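PDB 3FKJ: putative phosphosugar isomerases from Salmonella typhimurium LT2, which probably binds carbohydrate derivatives and may isomerise phosphorylated sugars. Local coordinates for residues A[64-69]-A[169-174]; A[159-164]-A[178-183]. All blocks are in the same frame, centred on the assembly; numbering follows the deposited sequence.

Contact 1 of 2, residues A[64-69]-A[169-174]; sequences CEASKL and QTEGYA
Both oxygens of Glu171 accept successive backbone amides of the turn that follows helix 56-65, a compact example of one carboxylate holding a connection in place. Ser67 N donates to Glu171 OE2 over 2.8 Å with an N-H...O angle of 163°, and OE2 accepts through its syn lone pair, on the side of OE1. Lys68 N reaches Glu171 OE1 at 2.9 Å along a similarly straight line, but from above, 46° out of the carboxylate plane. The chain of Glu171 runs extended beyond CG (chi2 -180°), which carries its acid group across to these amides just past Ala66, where helical geometry ends.

Lys68 adds an aliphatic side to this grip: its chain lies alongside that of Glu171, running the other way, with Lys68 CB 3.4 Å from Glu171 OE1. The charged ends do not pair, Lys68 NZ staying 6.3 Å from Glu171 OE1. Instead, the ammonium donates to a water at 3.1 Å from NZ, and that water donates in turn to Thr170 O.

Farther along, Glu65 OE2 hydrogen-bonds Tyr311 OH, and Glu65 OE1 forms a salt bridge to Lys85 NZ of the second subunit. The same OE1 lies at the edge of the Tyr173 ring, 3.7 Å from CE1. Tyr173 also meets Phe61 of helix 56-65 edge-to-face. Leu167 of helix 155-170 packs against Glu65, Ala66 and Tyr173. The contact thus joins the end of helix 155-170 and the loop after it to the short connection leading from helix 56-65 into strand 70-75, at one edge of the five-stranded parallel sheet within this chain.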
# COMPACT_ATOMS: atom_id res chain seq x y z
N CYS A 64 2.56 2.63 14.47
CA CYS A 64 1.87 3.27 15.57
C CYS A 64 2.74 3.55 16.79
O CYS A 64 2.61 4.58 17.40
CB CYS A 64 0.71 2.40 16.01
SG CYS A 64 -0.65 2.34 14.83
N GLU A 65 3.60 2.60 17.15
CA GLU A 65 4.23 2.56 18.46
C GLU A 65 5.72 2.93 18.51
O GLU A 65 6.14 3.52 19.48
CB GLU A 65 4.06 1.17 19.07
CG GLU A 65 2.62 0.76 19.40
CD GLU A 65 1.98 1.61 20.50
OE1 GLU A 65 2.64 2.18 21.41
OE2 GLU A 65 0.77 1.69 20.45
N ALA A 66 6.50 2.61 17.47
CA ALA A 66 7.94 2.93 17.39
C ALA A 66 8.21 4.37 16.97
O ALA A 66 7.78 4.78 15.91
CB ALA A 66 8.64 1.99 16.40
N SER A 67 8.97 5.11 17.79
CA SER A 67 9.39 6.48 17.52
C SER A 67 10.73 6.64 16.82
O SER A 67 10.98 7.68 16.18
CB SER A 67 9.44 7.30 18.83
OG SER A 67 8.16 7.30 19.42
N LYS A 68 11.61 5.65 16.94
CA LYS A 68 12.95 5.78 16.36
C LYS A 68 13.10 5.02 15.05
O LYS A 68 13.89 5.39 14.19
CB LYS A 68 14.00 5.27 17.33
CG LYS A 68 14.08 6.01 18.66
CD LYS A 68 15.14 5.31 19.54
CE LYS A 68 15.21 5.83 20.94
NZ LYS A 68 16.46 5.33 21.58
N LEU A 69 12.34 3.97 14.89
CA LEU A 69 12.48 3.07 13.77
C LEU A 69 11.93 3.60 12.47
O LEU A 69 10.85 4.20 12.44
CB LEU A 69 11.73 1.80 14.12
CG LEU A 69 12.24 0.46 13.72
CD1 LEU A 69 13.54 0.24 14.47
CD2 LEU A 69 11.18 -0.57 14.09
N GLN A 169 12.87 -4.22 22.79
CA GLN A 169 14.31 -4.35 23.08
C GLN A 169 15.12 -3.14 22.58
O GLN A 169 16.31 -3.06 22.81
CB GLN A 169 14.86 -5.65 22.49
CG GLN A 169 14.35 -6.92 23.18
CD GLN A 169 14.96 -8.19 22.63
OE1 GLN A 169 16.17 -8.27 22.42
NE2 GLN A 169 14.13 -9.19 22.40
N THR A 170 14.46 -2.22 21.85
CA THR A 170 15.10 -0.99 21.39
C THR A 170 14.55 0.28 22.06
O THR A 170 15.28 1.21 22.34
CB THR A 170 15.02 -0.84 19.84
OG1 THR A 170 13.65 -0.71 19.42
CG2 THR A 170 15.66 -2.03 19.15
N GLU A 171 13.25 0.35 22.29
CA GLU A 171 12.65 1.55 22.87
C GLU A 171 11.94 1.29 24.19
O GLU A 171 11.59 2.22 24.90
CB GLU A 171 11.66 2.17 21.87
CG GLU A 171 12.29 2.61 20.57
CD GLU A 171 11.30 3.24 19.57
OE1 GLU A 171 11.57 3.12 18.35
OE2 GLU A 171 10.30 3.88 19.98
N GLY A 172 11.70 0.04 24.49
CA GLY A 172 10.82 -0.34 25.57
C GLY A 172 9.36 -0.25 25.15
O GLY A 172 9.01 0.49 24.24
N TYR A 173 8.51 -1.01 25.82
CA TYR A 173 7.10 -0.98 25.53
C TYR A 173 6.35 -1.29 26.79
O TYR A 173 6.42 -2.41 27.28
CB TYR A 173 6.75 -2.01 24.45
CG TYR A 173 5.30 -2.04 24.09
CD1 TYR A 173 4.61 -0.85 23.74
CD2 TYR A 173 4.60 -3.24 24.06
CE1 TYR A 173 3.25 -0.87 23.38
CE2 TYR A 173 3.24 -3.28 23.69
CZ TYR A 173 2.58 -2.09 23.34
OH TYR A 173 1.26 -2.11 22.99
N ALA A 174 5.64 -0.29 27.29
CA ALA A 174 4.92 -0.38 28.58
C ALA A 174 3.89 -1.47 28.59
O ALA A 174 3.69 -2.08 29.61
CB ALA A 174 4.26 0.95 28.93
O HOH W 1 0.14 0.01 22.95
O HOH W 2 17.41 2.36 21.31

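Contact 2 of 2, residues A[159-164]-A[178-183]; sequences SLWLAL and ELVSAF
Phe183 lies flat over one face of the Trp161 indole, in an offset stack whose five-membered ring and phenyl centroids are 3.8 Å apart with planes only 9° from parallel. The overlap is close, Trp161 CZ2 coming to 3.2 Å from Phe183 CG, and the Phe183 side chain has chi1 -114°, away from the staggered positions, which may indicate slight strain in this tight part. Trp161 NE1 hydrogen-bonds to Ala152 O, which helps fix the indole's rotation, and the ring of His24 from helix 22-35 meets it as well.

Beside the stack the packing is less close. Leu160 CD2 is 3.9 Å from Phe183 CE2, and Leu164 and Leu179 lie alongside one another, pointing opposite ways, their CD2 atoms 4.2 Å apart. Val180, the partly exposed member, offers Val180 CG2 to Leu164 CD2 at 3.8 Å and also to the edge of the indole near its plane, marking the side nearer solvent.

The bulk of the side chains is consistent with the wide spacing of these nearly antiparallel helices: the axes of the segments 159-164 and 178-183 come within 11.6 Å, at 162°. The touching side chains are aliphatic or aromatic, and the polar atom among them, Trp161 NE1, is satisfied by Ala152 O. Cohesion here therefore rests on dispersion, shape and the hydrophobic effect, while the near-parallel rings and the NE1 bond limit how the indole can turn.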
# COMPACT_ATOMS: atom_id res chain seq x y z
N SER A 159 4.75 -11.79 12.60
CA SER A 159 5.02 -10.40 12.27
C SER A 159 4.81 -9.56 13.53
O SER A 159 5.57 -8.62 13.77
CB SER A 159 4.17 -9.86 11.09
OG SER A 159 2.82 -9.59 11.44
N LEU A 160 3.81 -9.91 14.35
CA LEU A 160 3.47 -9.10 15.51
C LEU A 160 4.42 -9.42 16.66
O LEU A 160 4.85 -8.53 17.37
CB LEU A 160 2.00 -9.25 15.92
CG LEU A 160 1.51 -8.34 17.08
CD1 LEU A 160 1.76 -6.86 16.86
CD2 LEU A 160 0.07 -8.59 17.39
N TRP A 161 4.77 -10.71 16.81
CA TRP A 161 5.77 -11.13 17.82
C TRP A 161 7.12 -10.42 17.59
O TRP A 161 7.72 -9.88 18.51
CB TRP A 161 5.99 -12.65 17.79
CG TRP A 161 4.90 -13.48 18.45
CD1 TRP A 161 4.08 -14.37 17.85
CD2 TRP A 161 4.55 -13.49 19.85
NE1 TRP A 161 3.23 -14.95 18.76
CE2 TRP A 161 3.49 -14.42 20.00
CE3 TRP A 161 5.02 -12.81 20.97
CZ2 TRP A 161 2.91 -14.71 21.25
CZ3 TRP A 161 4.42 -13.07 22.21
CH2 TRP A 161 3.37 -14.01 22.34
N LEU A 162 7.60 -10.47 16.35
CA LEU A 162 8.89 -9.86 15.98
C LEU A 162 8.84 -8.35 16.15
O LEU A 162 9.75 -7.76 16.74
CB LEU A 162 9.25 -10.21 14.54
CG LEU A 162 9.65 -11.66 14.34
CD1 LEU A 162 9.60 -12.09 12.82
CD2 LEU A 162 10.99 -11.84 14.94
N ALA A 163 7.76 -7.73 15.70
CA ALA A 163 7.52 -6.30 15.94
C ALA A 163 7.57 -5.93 17.44
O ALA A 163 8.26 -4.95 17.80
CB ALA A 163 6.18 -5.86 15.36
N LEU A 164 6.80 -6.67 18.26
CA LEU A 164 6.79 -6.48 19.71
C LEU A 164 8.21 -6.47 20.28
O LEU A 164 8.57 -5.58 21.05
CB LEU A 164 5.99 -7.60 20.40
CG LEU A 164 6.04 -7.68 21.93
CD1 LEU A 164 5.26 -6.51 22.50
CD2 LEU A 164 5.52 -9.07 22.43
N GLU A 178 1.00 -6.94 28.65
CA GLU A 178 -0.41 -6.95 28.21
C GLU A 178 -0.59 -7.64 26.86
O GLU A 178 -1.57 -8.36 26.65
CB GLU A 178 -0.99 -5.53 28.15
CG GLU A 178 -2.06 -5.25 29.17
CD GLU A 178 -3.28 -6.17 29.04
OE1 GLU A 178 -3.46 -7.02 29.95
OE2 GLU A 178 -4.05 -6.05 28.06
N LEU A 179 0.35 -7.42 25.95
CA LEU A 179 0.23 -7.96 24.60
C LEU A 179 0.60 -9.45 24.60
O LEU A 179 -0.03 -10.24 23.91
CB LEU A 179 1.07 -7.14 23.61
CG LEU A 179 0.78 -7.25 22.09
CD1 LEU A 179 1.17 -5.99 21.40
CD2 LEU A 179 1.50 -8.42 21.47
N VAL A 180 1.58 -9.82 25.42
CA VAL A 180 2.00 -11.20 25.57
C VAL A 180 0.88 -12.06 26.14
O VAL A 180 0.70 -13.21 25.74
CB VAL A 180 3.26 -11.32 26.46
CG1 VAL A 180 3.45 -12.76 26.95
CG2 VAL A 180 4.51 -10.83 25.70
N SER A 181 0.12 -11.50 27.08
CA SER A 181 -0.97 -12.26 27.69
C SER A 181 -2.20 -12.16 26.79
O SER A 181 -2.98 -13.10 26.75
CB SER A 181 -1.23 -11.84 29.16
OG SER A 181 -2.12 -10.76 29.25
N ALA A 182 -2.35 -11.06 26.03
CA ALA A 182 -3.37 -10.99 24.96
C ALA A 182 -3.13 -12.12 23.97
O ALA A 182 -4.06 -12.83 23.61
CB ALA A 182 -3.32 -9.65 24.24
N PHE A 183 -1.89 -12.29 23.53
CA PHE A 183 -1.52 -13.41 22.62
C PHE A 183 -1.81 -14.79 23.25
O PHE A 183 -2.08 -15.75 22.52
CB PHE A 183 -0.04 -13.35 22.21
CG PHE A 183 0.20 -13.08 20.73
CD1 PHE A 183 -0.43 -13.85 19.76
CD2 PHE A 183 1.13 -12.12 20.33
CE1 PHE A 183 -0.19 -13.64 18.40
CE2 PHE A 183 1.38 -11.87 18.95
CZ PHE A 183 0.72 -12.63 18.00

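How the contacts relate
The two contacts illustrate how one helix can serve two interfaces of different chemistry. Helix 155-170 contributes 159-164 to contact 2 and, at its end, leads into 169-174 of contact 1, while the segments of the two contacts alternate along the chain. Their centres are about 13 Å apart, and Tyr173 bridges them: its CD2 packs 3.7 Å from Leu164 CD1, and its CE2 lies 4.1 Å from Leu179 CD1. Contact 1 is partly buried, polar and close to the second subunit, whereas contact 2 is apolar, buried and untouched by another chain. Phe61 of helix 56-65 meets Tyr173, Leu160 and Leu179, so the same helix borders both contacts.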